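Long-range contacts in ankyrin repeat domain protein (Legionella pneumophila subsp. pneumophila, PDB 6MCA), which is a Legionella effector with ankyrin repeats and a cysteine protease-like fold that interacts with the host LARP7 component of the 7SK snRNP complex: residues 31-36 and 65-70; 55-60 and 81-86; 289-294 and 339-344; 257-262 and 310-315. All coordinates share one frame; numbering follows the deposited sequence. Where two conformers were deposited one is given.

Contact 1 of 4, residues 31-36 and 65-70; sequences ISHRMP and TRQIKI. With TLA (L(+)-tartaric acid), chain C.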
loop_
_atom_site.group_PDB
_atom_site.type_symbol
_atom_site.label_atom_id
_atom_site.label_comp_id
_atom_site.label_asym_id
_atom_site.label_seq_id
_atom_site.Cartn_x
_atom_site.Cartn_y
_atom_site.Cartn_z
ATOM N N ILE A 31 -24.368 13.752 6.395
ATOM C CA ILE A 31 -23.296 13.811 7.387
ATOM C C ILE A 31 -23.866 14.074 8.776
ATOM O O ILE A 31 -23.385 13.527 9.776
ATOM C CB ILE A 31 -22.259 14.876 6.981
ATOM C CG1 ILE A 31 -21.508 14.434 5.724
ATOM C CG2 ILE A 31 -21.280 15.145 8.115
ATOM C CD1 ILE A 31 -20.901 15.578 4.946
ATOM N N SER A 32 -24.909 14.897 8.859
ATOM C CA SER A 32 -25.548 15.219 10.130
ATOM C C SER A 32 -26.573 14.176 10.562
ATOM O O SER A 32 -27.304 14.418 11.529
ATOM C CB SER A 32 -26.213 16.595 10.049
ATOM O OG SER A 32 -25.253 17.607 9.798
ATOM N N HIS A 33 -26.646 13.040 9.865
ATOM C CA HIS A 33 -27.535 11.932 10.219
ATOM C C HIS A 33 -29.009 12.319 10.137
ATOM O O HIS A 33 -29.854 11.730 10.816
ATOM C CB HIS A 33 -27.204 11.372 11.607
ATOM C CG HIS A 33 -25.918 10.608 11.658
ATOM N ND1 HIS A 33 -25.844 9.307 12.102
ATOM C CD2 HIS A 33 -24.655 10.964 11.320
ATOM C CE1 HIS A 33 -24.591 8.890 12.034
ATOM N NE2 HIS A 33 -23.851 9.877 11.563
ATOM N N ARG A 34 -29.333 13.303 9.303
ATOM C CA ARG A 34 -30.713 13.681 9.035
ATOM C C ARG A 34 -31.152 13.100 7.699
ATOM O O ARG A 34 -30.417 13.169 6.709
ATOM C CB ARG A 34 -30.880 15.202 9.017
ATOM C CG ARG A 34 -30.913 15.853 10.389
ATOM C CD ARG A 34 -31.207 17.341 10.276
ATOM N NE ARG A 34 -30.043 18.096 9.826
ATOM C CZ ARG A 34 -30.087 19.351 9.391
ATOM N NH1 ARG A 34 -28.974 19.958 9.000
ATOM N NH2 ARG A 34 -31.242 20.000 9.344
ATOM N N MET A 35 -32.345 12.525 7.676
ATOM C CA MET A 35 -32.892 11.997 6.432
ATOM C C MET A 35 -33.189 13.150 5.483
ATOM O O MET A 35 -33.952 14.056 5.844
ATOM C CB MET A 35 -34.156 11.185 6.699
ATOM C CG MET A 35 -34.827 10.664 5.438
ATOM S SD MET A 35 -33.896 9.327 4.665
ATOM C CE MET A 35 -34.127 8.019 5.866
ATOM N N PRO A 36 -32.614 13.169 4.285
ATOM C CA PRO A 36 -32.821 14.306 3.384
ATOM C C PRO A 36 -34.246 14.361 2.855
ATOM O O PRO A 36 -34.962 13.359 2.790
ATOM C CB PRO A 36 -31.824 14.049 2.247
ATOM C CG PRO A 36 -30.853 13.046 2.794
ATOM C CD PRO A 36 -31.642 12.207 3.745
ATOM N N THR A 65 -20.650 7.123 6.023
ATOM C CA THR A 65 -21.206 7.387 7.345
ATOM C C THR A 65 -22.006 6.218 7.912
ATOM O O THR A 65 -22.597 6.364 8.988
ATOM C CB THR A 65 -22.085 8.641 7.305
ATOM O OG1 THR A 65 -23.134 8.462 6.345
ATOM C CG2 THR A 65 -21.256 9.858 6.920
ATOM N N ARG A 66 -22.043 5.077 7.219
ATOM C CA ARG A 66 -22.707 3.864 7.709
ATOM C C ARG A 66 -24.195 4.088 7.973
ATOM O O ARG A 66 -24.765 3.523 8.909
ATOM C CB ARG A 66 -22.025 3.327 8.971
ATOM C CG ARG A 66 -20.532 3.095 8.850
ATOM C CD ARG A 66 -19.926 2.877 10.226
ATOM N NE ARG A 66 -18.507 2.546 10.161
ATOM C CZ ARG A 66 -18.033 1.306 10.151
ATOM N NH1 ARG A 66 -18.866 0.276 10.201
ATOM N NH2 ARG A 66 -16.724 1.096 10.092
ATOM N N GLN A 67 -24.823 4.931 7.153
ATOM C CA GLN A 67 -26.235 5.285 7.292
ATOM C C GLN A 67 -27.032 4.402 6.340
ATOM O O GLN A 67 -27.159 4.704 5.152
ATOM C CB GLN A 67 -26.449 6.764 6.998
ATOM C CG GLN A 67 -25.847 7.693 8.036
ATOM C CD GLN A 67 -26.765 7.907 9.219
ATOM O OE1 GLN A 67 -27.475 8.908 9.293
ATOM N NE2 GLN A 67 -26.765 6.961 10.150
ATOM N N ILE A 68 -27.583 3.310 6.872
ATOM C CA ILE A 68 -28.198 2.307 6.010
ATOM C C ILE A 68 -29.623 2.694 5.614
ATOM O O ILE A 68 -30.074 2.345 4.518
ATOM C CB ILE A 68 -28.145 0.925 6.689
ATOM C CG1 ILE A 68 -28.512 -0.178 5.693
ATOM C CG2 ILE A 68 -29.043 0.882 7.919
ATOM C CD1 ILE A 68 -27.883 -1.516 6.009
ATOM N N LYS A 69 -30.351 3.420 6.468
ATOM C CA LYS A 69 -31.713 3.811 6.110
ATOM C C LYS A 69 -31.726 4.817 4.963
ATOM O O LYS A 69 -32.545 4.708 4.038
ATOM C CB LYS A 69 -32.434 4.378 7.333
ATOM C CG LYS A 69 -32.199 3.591 8.614
ATOM C CD LYS A 69 -33.509 3.199 9.281
ATOM C CE LYS A 69 -34.024 1.869 8.755
ATOM N NZ LYS A 69 -35.204 1.386 9.527
ATOM N N ILE A 70 -30.823 5.799 4.998
ATOM C CA ILE A 70 -30.741 6.761 3.905
ATOM C C ILE A 70 -30.291 6.071 2.623
ATOM O O ILE A 70 -30.739 6.418 1.523
ATOM C CB ILE A 70 -29.809 7.924 4.288
ATOM C CG1 ILE A 70 -30.154 8.434 5.690
ATOM C CG2 ILE A 70 -29.912 9.046 3.268
ATOM C CD1 ILE A 70 -29.564 9.788 6.014
HETATM O O1 TLA C . -20.917 9.774 10.625
HETATM O O11 TLA C . -18.920 8.969 10.270
HETATM C C1 TLA C . -20.081 8.838 10.740
HETATM C C2 TLA C . -20.475 7.543 11.447
HETATM O O2 TLA C . -21.862 7.516 11.632
HETATM C C3 TLA C . -19.780 7.467 12.804
HETATM O O3 TLA C . -20.587 8.065 13.779
HETATM C C4 TLA C . -19.543 6.002 13.167
HETATM O O4 TLA C . -20.205 5.471 14.096
HETATM O O41 TLA C . -18.687 5.328 12.537
#
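With CG of H33 anti to its carbonyl carbon (chi1 -71°), the imidazole swings across the side chain of Q67, while M35, CG anti to the backbone N and then bent at chi2 and chi3, folds its thioether against I70. H33 and Q67 meet at about a right angle: the amide carbon CD lies over one face of the ring, towards its rim, with the two planes 44° apart. Q67 was modelled in two conformers, so this overlap is less certain than the rest. The ring edge turns to a tartaric acid molecule, probably from the crystallisation liquor; H33 NE2 donates to its O1 at 3.1 Å, nearly straight at 167°. The same molecule donates through O2 to the backbone oxygen of T65. Further along, M35 SD runs past I70 CG1 at 4.0 Å, and P36 CD packs on I70 CG2 at 3.6 Å, so I70 presents both branches to the loop. H33, at positive phi, is the C-prime residue of the Schellman motif ending helix 26-31, and the extended residues after it carry the loop along the start of helix 68-76, with P36 resting back on I26 and I30 and I70 also touching C62 of helix 58-65.

Contact 2 of 4, residues 55-60 and 81-86; sequences GFTPLI and INKPDV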
loop_
_atom_site.group_PDB
_atom_site.type_symbol
_atom_site.label_atom_id
_atom_site.label_comp_id
_atom_site.label_asym_id
_atom_site.label_seq_id
_atom_site.Cartn_x
_atom_site.Cartn_y
_atom_site.Cartn_z
ATOM N N GLY A 55 -16.896 15.749 -3.341
ATOM C CA GLY A 55 -16.440 14.804 -4.338
ATOM C C GLY A 55 -17.122 13.455 -4.311
ATOM O O GLY A 55 -16.652 12.531 -4.985
ATOM N N PHE A 56 -18.213 13.311 -3.564
ATOM C CA PHE A 56 -18.904 12.042 -3.410
ATOM C C PHE A 56 -20.345 12.164 -3.887
ATOM O O PHE A 56 -20.854 13.257 -4.145
ATOM C CB PHE A 56 -18.872 11.572 -1.949
ATOM C CG PHE A 56 -17.486 11.401 -1.397
ATOM C CD1 PHE A 56 -16.611 10.494 -1.963
ATOM C CD2 PHE A 56 -17.062 12.143 -0.306
ATOM C CE1 PHE A 56 -15.336 10.332 -1.461
ATOM C CE2 PHE A 56 -15.787 11.984 0.202
ATOM C CZ PHE A 56 -14.924 11.077 -0.376
ATOM N N THR A 57 -20.999 11.017 -4.008
ATOM C CA THR A 57 -22.424 10.931 -4.270
ATOM C C THR A 57 -23.176 10.716 -2.966
ATOM O O THR A 57 -22.583 10.329 -1.955
ATOM C CB THR A 57 -22.724 9.780 -5.239
ATOM O OG1 THR A 57 -22.476 8.528 -4.589
ATOM C CG2 THR A 57 -21.854 9.884 -6.481
ATOM N N PRO A 58 -24.486 10.983 -2.939
ATOM C CA PRO A 58 -25.255 10.705 -1.712
ATOM C C PRO A 58 -25.125 9.268 -1.224
ATOM O O PRO A 58 -25.032 9.035 -0.012
ATOM C CB PRO A 58 -26.694 11.043 -2.126
ATOM C CG PRO A 58 -26.540 12.069 -3.190
ATOM C CD PRO A 58 -25.289 11.710 -3.941
ATOM N N LEU A 59 -25.104 8.298 -2.141
ATOM C CA LEU A 59 -24.944 6.904 -1.738
ATOM C C LEU A 59 -23.562 6.657 -1.143
ATOM O O LEU A 59 -23.426 5.920 -0.160
ATOM C CB LEU A 59 -25.190 5.982 -2.931
ATOM C CG LEU A 59 -25.286 4.489 -2.613
ATOM C CD1 LEU A 59 -26.408 4.226 -1.621
ATOM C CD2 LEU A 59 -25.487 3.681 -3.886
ATOM N N ILE A 60 -22.527 7.265 -1.725
ATOM C CA ILE A 60 -21.188 7.128 -1.164
ATOM C C ILE A 60 -21.101 7.818 0.192
ATOM O O ILE A 60 -20.403 7.340 1.094
ATOM C CB ILE A 60 -20.138 7.664 -2.156
ATOM C CG1 ILE A 60 -20.104 6.788 -3.411
ATOM C CG2 ILE A 60 -18.763 7.726 -1.512
ATOM C CD1 ILE A 60 -19.036 7.184 -4.407
ATOM N N ILE A 81 -26.119 2.465 -8.421
ATOM C CA ILE A 81 -25.473 1.826 -7.281
ATOM C C ILE A 81 -23.994 1.555 -7.507
ATOM O O ILE A 81 -23.299 1.150 -6.566
ATOM C CB ILE A 81 -26.209 0.518 -6.925
ATOM C CG1 ILE A 81 -26.115 0.245 -5.423
ATOM C CG2 ILE A 81 -25.664 -0.651 -7.739
ATOM C CD1 ILE A 81 -27.156 -0.717 -4.912
ATOM N N ASN A 82 -23.486 1.777 -8.719
ATOM C CA ASN A 82 -22.083 1.531 -9.028
ATOM C C ASN A 82 -21.331 2.794 -9.433
ATOM O O ASN A 82 -20.195 2.695 -9.913
ATOM C CB ASN A 82 -21.958 0.478 -10.134
ATOM C CG ASN A 82 -22.311 -0.916 -9.655
ATOM O OD1 ASN A 82 -21.914 -1.329 -8.566
ATOM N ND2 ASN A 82 -23.062 -1.649 -10.468
ATOM N N LYS A 83 -21.920 3.970 -9.256
ATOM C CA LYS A 83 -21.245 5.202 -9.651
ATOM C C LYS A 83 -20.126 5.523 -8.670
ATOM O O LYS A 83 -20.389 5.669 -7.468
ATOM C CB LYS A 83 -22.226 6.368 -9.725
ATOM C CG LYS A 83 -21.565 7.666 -10.158
ATOM C CD LYS A 83 -22.573 8.777 -10.380
ATOM C CE LYS A 83 -21.878 10.043 -10.858
ATOM N NZ LYS A 83 -22.836 11.153 -11.106
ATOM N N PRO A 84 -18.881 5.642 -9.122
ATOM C CA PRO A 84 -17.779 5.893 -8.189
ATOM C C PRO A 84 -17.433 7.367 -8.072
ATOM O O PRO A 84 -17.990 8.206 -8.787
ATOM C CB PRO A 84 -16.628 5.105 -8.817
ATOM C CG PRO A 84 -16.876 5.268 -10.297
ATOM C CD PRO A 84 -18.388 5.361 -10.482
ATOM N N ASP A 85 -16.508 7.691 -7.173
ATOM C CA ASP A 85 -15.919 9.022 -7.131
ATOM C C ASP A 85 -14.785 9.075 -8.156
ATOM O O ASP A 85 -14.598 8.153 -8.955
ATOM C CB ASP A 85 -15.464 9.360 -5.714
ATOM C CG ASP A 85 -14.514 8.328 -5.140
ATOM O OD1 ASP A 85 -13.335 8.313 -5.549
ATOM O OD2 ASP A 85 -14.942 7.536 -4.275
ATOM N N VAL A 86 -14.006 10.160 -8.142
ATOM C CA VAL A 86 -12.981 10.351 -9.167
ATOM C C VAL A 86 -11.901 9.278 -9.076
ATOM O O VAL A 86 -11.268 8.938 -10.083
ATOM C CB VAL A 86 -12.388 11.773 -9.064
ATOM C CG1 VAL A 86 -11.631 11.948 -7.757
ATOM C CG2 VAL A 86 -11.494 12.075 -10.260
HETATM O O HOH W 1 -14.763 12.566 -6.790
HETATM O O HOH W 2 -22.591 6.310 -6.107
#
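F56 and D85 lie side by side and point the same way, yet their flat groups are almost perpendicular, ring and carboxylate planes 84° apart. The carboxylate oxygen D85 OD2 sits at the ring edge, near its plane, 4.0 Å from F56 CE1, where the partly positive C-H rim of the phenyl group probably suits an anionic atom. D85 reaches this place because its CG stands between the backbone N and the carbonyl carbon (chi1 55°), with CB set against the carbonyl oxygen of G55. Both oxygens of the carboxylate are held from outside the two segments, OD1 by the hydroxyl of T87 and OD2 by the indole N-H of W94, whose ring also meets F56 edge-to-face. Residues 57-60 read TPLI, close to the TPLH signature that opens the first helix of an ankyrin repeat, and T57 plays the customary part there as N-cap of helix 58-65: I60 N donates to T57 OG1 at 3.1 Å. A water bridges T57 OG1 to K83 O, 2.7 Å from each, and a second water spans G55 O and V86 N, tying the 81-86 loop to the N-cap residue and to the loop just before it. Between these bridges I60 drives CD1 endwise towards the loop backbone, 3.7 Å from K83 O and 3.8 Å from D85 N. The extended K83 chain passes obliquely by T57 CG2, its ammonium bonded to D49 O, while L59 CD2 crosses I81 CG1 at 3.8 Å.

Contact 3 of 4, residues 289-294 and 339-344; sequences EGSVNI and ISSQIS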
loop_
_atom_site.group_PDB
_atom_site.type_symbol
_atom_site.label_atom_id
_atom_site.label_comp_id
_atom_site.label_asym_id
_atom_site.label_seq_id
_atom_site.Cartn_x
_atom_site.Cartn_y
_atom_site.Cartn_z
ATOM N N GLU A 289 19.709 16.452 6.430
ATOM C CA GLU A 289 19.421 15.999 7.781
ATOM C C GLU A 289 19.844 14.567 8.059
ATOM O O GLU A 289 19.922 14.188 9.231
ATOM C CB GLU A 289 17.916 16.125 8.071
ATOM C CG GLU A 289 17.388 17.533 8.181
ATOM C CD GLU A 289 15.990 17.545 8.765
ATOM O OE1 GLU A 289 15.205 16.649 8.394
ATOM O OE2 GLU A 289 15.677 18.430 9.589
ATOM N N GLY A 290 20.121 13.772 7.035
ATOM C CA GLY A 290 20.162 12.337 7.192
ATOM C C GLY A 290 18.763 11.753 7.118
ATOM O O GLY A 290 17.754 12.459 7.110
ATOM N N SER A 291 18.704 10.422 7.073
ATOM C CA SER A 291 17.428 9.765 6.809
ATOM C C SER A 291 16.531 9.724 8.039
ATOM O O SER A 291 15.327 9.978 7.932
ATOM C CB SER A 291 17.666 8.351 6.282
ATOM O OG SER A 291 18.083 8.370 4.929
ATOM N N VAL A 292 17.084 9.399 9.205
ATOM C CA VAL A 292 16.286 9.098 10.390
ATOM C C VAL A 292 16.843 9.867 11.577
ATOM O O VAL A 292 17.986 9.627 11.995
ATOM C CB VAL A 292 16.266 7.592 10.699
ATOM C CG1 VAL A 292 15.696 7.352 12.087
ATOM C CG2 VAL A 292 15.468 6.844 9.642
ATOM N N ASN A 293 16.022 10.749 12.149
ATOM C CA ASN A 293 16.396 11.532 13.322
ATOM C C ASN A 293 15.440 11.248 14.474
ATOM O O ASN A 293 14.222 11.184 14.281
ATOM C CB ASN A 293 16.401 13.032 13.010
ATOM C CG ASN A 293 17.541 13.430 12.096
ATOM O OD1 ASN A 293 18.667 13.638 12.547
ATOM N ND2 ASN A 293 17.256 13.540 10.805
ATOM N N ILE A 294 15.995 11.097 15.676
ATOM C CA ILE A 294 15.237 10.771 16.879
ATOM C C ILE A 294 15.466 11.872 17.904
ATOM O O ILE A 294 16.613 12.176 18.251
ATOM C CB ILE A 294 15.645 9.401 17.452
ATOM C CG1 ILE A 294 15.533 8.315 16.378
ATOM C CG2 ILE A 294 14.793 9.054 18.667
ATOM C CD1 ILE A 294 16.191 7.008 16.761
ATOM N N ILE A 339 20.184 5.008 8.010
ATOM C CA ILE A 339 19.321 4.394 7.010
ATOM C C ILE A 339 19.700 4.951 5.644
ATOM O O ILE A 339 19.873 6.164 5.485
ATOM C CB ILE A 339 17.839 4.655 7.329
ATOM C CG1 ILE A 339 17.418 3.887 8.585
ATOM C CG2 ILE A 339 16.961 4.283 6.149
ATOM C CD1 ILE A 339 16.841 2.512 8.307
ATOM N N SER A 340 19.841 4.064 4.660
ATOM C CA SER A 340 20.287 4.479 3.336
ATOM C C SER A 340 19.277 5.423 2.693
ATOM O O SER A 340 18.063 5.295 2.876
ATOM C CB SER A 340 20.506 3.259 2.441
ATOM O OG SER A 340 19.275 2.748 1.961
ATOM N N SER A 341 19.795 6.381 1.930
ATOM C CA SER A 341 18.956 7.360 1.261
ATOM C C SER A 341 18.305 6.758 0.019
ATOM O O SER A 341 18.801 5.798 -0.576
ATOM C CB SER A 341 19.771 8.595 0.872
ATOM O OG SER A 341 20.284 9.252 2.018
ATOM N N GLN A 342 17.167 7.342 -0.365
ATOM C CA GLN A 342 16.443 6.981 -1.586
ATOM C C GLN A 342 16.219 8.284 -2.353
ATOM O O GLN A 342 15.147 8.891 -2.292
ATOM C CB GLN A 342 15.129 6.249 -1.261
ATOM C CG GLN A 342 14.206 6.000 -2.454
ATOM C CD GLN A 342 14.688 4.885 -3.361
ATOM O OE1 GLN A 342 15.723 4.266 -3.114
ATOM N NE2 GLN A 342 13.932 4.620 -4.420
ATOM N N ILE A 343 17.258 8.727 -3.061
ATOM C CA ILE A 343 17.185 9.992 -3.784
ATOM C C ILE A 343 16.442 9.815 -5.102
ATOM O O ILE A 343 15.566 10.614 -5.451
ATOM C CB ILE A 343 18.599 10.561 -4.004
ATOM C CG1 ILE A 343 19.329 10.707 -2.669
ATOM C CG2 ILE A 343 18.529 11.900 -4.721
ATOM C CD1 ILE A 343 18.645 11.644 -1.700
ATOM N N SER A 344 16.779 8.769 -5.851
ATOM C CA SER A 344 16.111 8.511 -7.117
ATOM C C SER A 344 14.713 7.953 -6.881
ATOM O O SER A 344 14.479 7.195 -5.936
ATOM C CB SER A 344 16.929 7.535 -7.961
ATOM O OG SER A 344 18.156 8.116 -8.368
#
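S291 and I339 supply the polar link of this contact: the serine hydroxyl donates to the backbone oxygen of I339, with S291 OG 2.9 Å from I339 O. The donor approaches from above the carbonyl plane, 46° out of it, at a C=O...donor angle of 133°. The hydroxyl is aimed there with OG anti to the serine's own carbonyl carbon (chi1 -76°). Within 289-294, N293 ND2 returns to E289 O at 3.2 Å; this bond spans the turn at G290, where the chain leaves helix 286-289 at positive phi. Beyond the strand end, R282 NE donates to S340 O and S286 bonds the hydroxyl of S341. Apolar contact is briefer. V292 CG2 crosses I339 CG1 at 3.7 Å, and S291 CB lies 3.8 Å from I339 CB, so I339 offers its carbonyl to one residue and its aliphatic chain to the next. Backbone bonding completes the setting: V292 pairs with M337, antiparallel neighbours in the five-stranded sheet that probably belongs to the cysteine protease-like part. Between these two segments the polar link is thus one serine hydroxyl, satisfying a carbonyl of the departing loop with the V292-I339 contact next to it, while R282 and S286 hold the loop further on.

Contact 4 of 4, residues 257-262 and 310-315; sequences LILPAA and DFLYKK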
loop_
_atom_site.group_PDB
_atom_site.type_symbol
_atom_site.label_atom_id
_atom_site.label_comp_id
_atom_site.label_asym_id
_atom_site.label_seq_id
_atom_site.Cartn_x
_atom_site.Cartn_y
_atom_site.Cartn_z
ATOM N N LEU A 257 2.823 5.376 18.143
ATOM C CA LEU A 257 1.991 6.109 17.202
ATOM C C LEU A 257 2.767 6.265 15.903
ATOM O O LEU A 257 3.922 6.697 15.922
ATOM C CB LEU A 257 1.621 7.484 17.771
ATOM C CG LEU A 257 0.240 8.060 17.462
ATOM C CD1 LEU A 257 -0.073 9.204 18.420
ATOM C CD2 LEU A 257 0.148 8.507 16.018
ATOM N N ILE A 258 2.145 5.910 14.783
ATOM C CA ILE A 258 2.760 6.047 13.466
ATOM C C ILE A 258 1.965 7.079 12.680
ATOM O O ILE A 258 0.762 6.902 12.447
ATOM C CB ILE A 258 2.823 4.704 12.722
ATOM C CG1 ILE A 258 3.718 3.722 13.478
ATOM C CG2 ILE A 258 3.344 4.899 11.303
ATOM C CD1 ILE A 258 3.842 2.372 12.809
ATOM N N LEU A 259 2.632 8.155 12.273
ATOM C CA LEU A 259 1.997 9.273 11.575
ATOM C C LEU A 259 2.632 9.452 10.205
ATOM O O LEU A 259 3.728 10.033 10.097
ATOM C CB LEU A 259 2.120 10.557 12.392
ATOM C CG LEU A 259 1.316 10.607 13.689
ATOM C CD1 LEU A 259 1.718 11.803 14.531
ATOM C CD2 LEU A 259 -0.164 10.655 13.373
ATOM N N PRO A 260 2.018 8.940 9.139
ATOM C CA PRO A 260 2.495 9.265 7.788
ATOM C C PRO A 260 1.960 10.624 7.358
ATOM O O PRO A 260 0.772 10.916 7.513
ATOM C CB PRO A 260 1.922 8.135 6.921
ATOM C CG PRO A 260 1.406 7.096 7.896
ATOM C CD PRO A 260 1.023 7.859 9.121
ATOM N N ALA A 261 2.848 11.460 6.829
ATOM C CA ALA A 261 2.503 12.798 6.377
ATOM C C ALA A 261 2.830 12.938 4.898
ATOM O O ALA A 261 3.851 12.428 4.422
ATOM C CB ALA A 261 3.250 13.865 7.182
ATOM N N ALA A 262 1.952 13.630 4.177
ATOM C CA ALA A 262 2.134 13.906 2.760
ATOM C C ALA A 262 2.725 15.301 2.601
ATOM O O ALA A 262 2.149 16.283 3.084
ATOM C CB ALA A 262 0.810 13.790 2.006
ATOM N N ASP A 310 -4.243 19.102 13.065
ATOM C CA ASP A 310 -3.390 19.874 12.168
ATOM C C ASP A 310 -2.440 18.973 11.390
ATOM O O ASP A 310 -2.125 19.254 10.227
ATOM C CB ASP A 310 -2.593 20.913 12.959
ATOM C CG ASP A 310 -3.478 21.937 13.642
ATOM O OD1 ASP A 310 -4.716 21.848 13.502
ATOM O OD2 ASP A 310 -2.936 22.831 14.323
ATOM N N PHE A 311 -1.991 17.878 12.008
ATOM C CA PHE A 311 -0.986 17.009 11.411
ATOM C C PHE A 311 -1.563 16.149 10.293
ATOM O O PHE A 311 -0.951 16.022 9.228
ATOM C CB PHE A 311 -0.377 16.125 12.501
ATOM C CG PHE A 311 0.956 15.536 12.142
ATOM C CD1 PHE A 311 1.045 14.447 11.290
ATOM C CD2 PHE A 311 2.121 16.064 12.669
ATOM C CE1 PHE A 311 2.271 13.903 10.966
ATOM C CE2 PHE A 311 3.349 15.525 12.349
ATOM C CZ PHE A 311 3.424 14.444 11.497
ATOM N N LEU A 312 -2.732 15.549 10.516
ATOM C CA LEU A 312 -3.270 14.550 9.601
ATOM C C LEU A 312 -4.453 15.024 8.774
ATOM O O LEU A 312 -4.669 14.499 7.680
ATOM C CB LEU A 312 -3.700 13.297 10.375
ATOM C CG LEU A 312 -2.611 12.371 10.914
ATOM C CD1 LEU A 312 -3.249 11.206 11.653
ATOM C CD2 LEU A 312 -1.711 11.874 9.794
ATOM N N TYR A 313 -5.230 15.994 9.259
ATOM C CA TYR A 313 -6.516 16.323 8.658
ATOM C C TYR A 313 -6.595 17.762 8.160
ATOM O O TYR A 313 -7.676 18.207 7.757
ATOM C CB TYR A 313 -7.633 16.033 9.664
ATOM C CG TYR A 313 -7.550 14.626 10.212
ATOM C CD1 TYR A 313 -7.619 13.528 9.364
ATOM C CD2 TYR A 313 -7.375 14.393 11.571
ATOM C CE1 TYR A 313 -7.534 12.239 9.852
ATOM C CE2 TYR A 313 -7.288 13.105 12.069
ATOM C CZ TYR A 313 -7.369 12.032 11.204
ATOM O OH TYR A 313 -7.284 10.748 11.690
ATOM N N LYS A 314 -5.488 18.497 8.174
ATOM C CA LYS A 314 -5.393 19.793 7.521
ATOM C C LYS A 314 -4.228 19.777 6.542
ATOM O O LYS A 314 -3.264 19.025 6.711
ATOM C CB LYS A 314 -5.201 20.934 8.529
ATOM C CG LYS A 314 -6.327 21.099 9.537
ATOM C CD LYS A 314 -6.270 22.480 10.179
ATOM C CE LYS A 314 -7.330 22.649 11.255
ATOM N NZ LYS A 314 -6.866 22.123 12.568
ATOM N N LYS A 315 -4.325 20.612 5.511
ATOM C CA LYS A 315 -3.257 20.727 4.525
ATOM C C LYS A 315 -2.142 21.601 5.088
ATOM O O LYS A 315 -2.381 22.749 5.475
ATOM C CB LYS A 315 -3.796 21.309 3.220
#
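L259 meets F311 face-on: its CD1 methyl stands 4.2 Å from the ring centroid and only 11° off the ring normal, a CH-pi contact centred on the phenyl face. L259 CB presses on the rim of the same ring, 3.6 Å from F311 CE1, and A261 CB reaches that carbon obliquely at 3.9 Å. On the other branch, L259 CD2 lies 3.6 Å from L312 CD1 as the two side chains cross at about a right angle. L312 CD2 also comes to 3.5 Å from P260 O. Residues 259 and 261 share one face of the strand, and F311 and L312 take the two methyl branches of L259. In the next shell, F311 is turned to receive the leucine by having CG anti to its backbone N (chi1 -160°), and edge-to-face stacks with F270 and Y321 hold the ring. L259 and A261 are themselves fixed by backbone bonds to F270 and L268 of the adjoining strand, while L312 leans on L231 of helix 215-233. Helix 305-312 is thereby seated on an edge strand of the five-stranded sheet by dispersion and weak CH-pi attraction between buried carbons, with shape rather than charge setting the fit.

Overall arrangement
From the N terminus, contact 1 closes a loop of 28 residues around helix 38-43 and most of helix 58-65. Contact 2 opens inside that loop and closes beyond it, so the two cross, their centres about 15 Å apart, and link successive helices and loops of the N-terminal helical part, which runs into the ankyrin repeats. The chain then reaches the five-stranded antiparallel sheet, where contact 4 opens. Contact 3 opens before contact 4 closes, giving a second crossing pair. Contact 4 ties helix 305-312 to edge strand 256-263, and contact 3 ties the start of strand 292-297 to the loop after strand 331-337. Contact 3 lies about 46 Å from contact 1 between centres, across the chain's middle.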